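Local coordinates for 11S globulin seed storage protein (Amaranthus hypochondriacus, PDB 3QAC) that probably serves as a seed storage protein, a nutrient reservoir whose mature form is a hexamer of disulfide-linked acidic and basic chains, at residues Phe215-Leu220 with Glu229-Leu234. Numbering follows the deposited sequence.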
# COMPACT_ATOMS: atom_id res chain seq x y z
N PHE A 215 31.09 11.60 2.99
CA PHE A 215 32.10 10.56 3.04
C PHE A 215 33.49 11.10 3.39
O PHE A 215 33.86 12.24 3.07
CB PHE A 215 32.15 9.78 1.73
CG PHE A 215 30.93 8.94 1.48
CD1 PHE A 215 30.77 7.71 2.10
CD2 PHE A 215 29.94 9.37 0.59
CE1 PHE A 215 29.65 6.93 1.87
CE2 PHE A 215 28.82 8.60 0.34
CZ PHE A 215 28.67 7.37 0.98
N GLU A 216 34.24 10.26 4.10
CA GLU A 216 35.67 10.42 4.25
C GLU A 216 36.27 10.72 2.87
O GLU A 216 36.13 9.93 1.94
CB GLU A 216 36.25 9.12 4.82
CG GLU A 216 37.37 9.30 5.82
CD GLU A 216 38.71 9.39 5.14
OE1 GLU A 216 39.09 10.50 4.70
OE2 GLU A 216 39.37 8.34 5.05
N THR A 217 36.94 11.86 2.75
CA THR A 217 37.50 12.32 1.49
C THR A 217 38.41 11.28 0.84
O THR A 217 38.35 11.06 -0.36
CB THR A 217 38.28 13.64 1.67
OG1 THR A 217 37.43 14.59 2.33
CG2 THR A 217 38.72 14.21 0.33
N ARG A 218 39.24 10.64 1.66
CA ARG A 218 40.13 9.60 1.17
C ARG A 218 39.32 8.54 0.43
O ARG A 218 39.54 8.32 -0.76
CB ARG A 218 40.93 8.98 2.33
CG ARG A 218 42.01 8.00 1.87
CD ARG A 218 43.01 7.70 2.98
NE ARG A 218 43.55 8.91 3.61
CZ ARG A 218 43.42 9.21 4.90
NH1 ARG A 218 42.79 8.37 5.72
NH2 ARG A 218 43.94 10.34 5.38
N LEU A 219 38.38 7.91 1.13
CA LEU A 219 37.46 6.93 0.54
C LEU A 219 36.89 7.42 -0.79
O LEU A 219 36.77 6.65 -1.73
CB LEU A 219 36.33 6.59 1.52
CG LEU A 219 36.54 5.38 2.46
CD1 LEU A 219 35.41 5.23 3.49
CD2 LEU A 219 36.69 4.10 1.66
N LEU A 220 36.55 8.71 -0.86
CA LEU A 220 36.03 9.28 -2.10
C LEU A 220 37.05 9.20 -3.23
O LEU A 220 36.75 8.69 -4.31
CB LEU A 220 35.60 10.73 -1.92
CG LEU A 220 34.19 10.92 -1.34
CD1 LEU A 220 33.64 12.26 -1.78
CD2 LEU A 220 33.26 9.80 -1.79
N GLU A 229 42.42 16.17 -3.92
CA GLU A 229 42.00 17.54 -4.16
C GLU A 229 40.70 17.54 -4.97
O GLU A 229 39.79 18.33 -4.71
CB GLU A 229 43.08 18.35 -4.89
CG GLU A 229 44.49 17.78 -4.78
CD GLU A 229 45.15 18.04 -3.43
OE1 GLU A 229 44.43 18.22 -2.42
OE2 GLU A 229 46.40 18.07 -3.38
N ILE A 230 40.62 16.66 -5.96
CA ILE A 230 39.43 16.56 -6.79
C ILE A 230 38.26 15.96 -6.01
O ILE A 230 37.12 16.40 -6.16
CB ILE A 230 39.69 15.78 -8.08
CG1 ILE A 230 40.40 16.68 -9.10
CG2 ILE A 230 38.39 15.26 -8.68
CD1 ILE A 230 40.53 16.07 -10.47
N ALA A 231 38.55 14.98 -5.16
CA ALA A 231 37.53 14.44 -4.27
C ALA A 231 36.84 15.54 -3.45
O ALA A 231 35.63 15.51 -3.26
CB ALA A 231 38.12 13.37 -3.35
N GLN A 232 37.63 16.51 -2.98
CA GLN A 232 37.09 17.65 -2.22
C GLN A 232 36.13 18.48 -3.06
O GLN A 232 35.24 19.14 -2.54
CB GLN A 232 38.21 18.56 -1.76
CG GLN A 232 39.21 17.93 -0.83
CD GLN A 232 40.26 18.92 -0.36
OE1 GLN A 232 40.31 19.26 0.82
NE2 GLN A 232 41.08 19.41 -1.29
N LYS A 233 36.35 18.46 -4.37
CA LYS A 233 35.45 19.14 -5.29
C LYS A 233 34.08 18.46 -5.25
O LYS A 233 33.04 19.12 -5.19
CB LYS A 233 36.04 19.15 -6.69
CG LYS A 233 37.33 19.93 -6.77
CD LYS A 233 37.14 21.34 -6.20
CE LYS A 233 36.65 22.31 -7.27
NZ LYS A 233 37.74 22.71 -8.23
N LEU A 234 34.09 17.13 -5.25
CA LEU A 234 32.87 16.38 -5.03
C LEU A 234 32.15 16.92 -3.80
O LEU A 234 30.93 17.11 -3.81
CB LEU A 234 33.19 14.89 -4.85
CG LEU A 234 32.86 13.98 -6.05
CD1 LEU A 234 32.91 14.74 -7.37
CD2 LEU A 234 33.75 12.75 -6.09
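Leu-220 and Ala-231 bring helices 217-224 and 228-235 together, their CA atoms 5.8 Å apart, and no hydrogen bond crosses between 215-220 and 229-234. Ala-231 sits at the point of closest approach: its CB lies against both Thr-217 and Leu-220, one helical turn apart on the facing helix. It meets Thr-217 CG2 at 3.8 Å and Leu-220 CB at 3.9 Å, and also rests on the carbonyl oxygen of Thr-217. The threonine turns its methyl to the neighbour because CG2 stands anti to the backbone N; that same methyl touches Gln-232 CG at 3.9 Å, the two side chains crossing at a slant at the more open margin. Thr-217 OG1 is hydrogen-bonded to Gln-235, just past the segment, adding a polar tie between the helices beside the apolar one. On the buried side, Leu-220 extends one branch, CD1, to Leu-234 CB at 4.1 Å, and Phe-212 packs on both leucines. The start of helix 217-224 is secured separately. Glu-216, at the N-cap position, folds its carboxylate back so that OE1 accepts from Arg-218 N at 3.0 Å, the N-H approaching from above the carboxylate plane, 58° out of it. Arg-218 NH1 lies 3.5 Å from Glu-216 OE2, a purely electrostatic pairing in which no N-H is aimed at the oxygen. A second subunit adjoins the pair: Tyr-430 of that subunit packs on Leu-234, and its Gln-431 carbonyl accepts from Lys-233 NZ. The arrangement is two short consecutive helices, joined by a brief turn and packed against each other, in the extended arm outside the β-barrels, characteristic of the bicupin seed globulins, where such helical arms meet neighbouring subunits within the trimer.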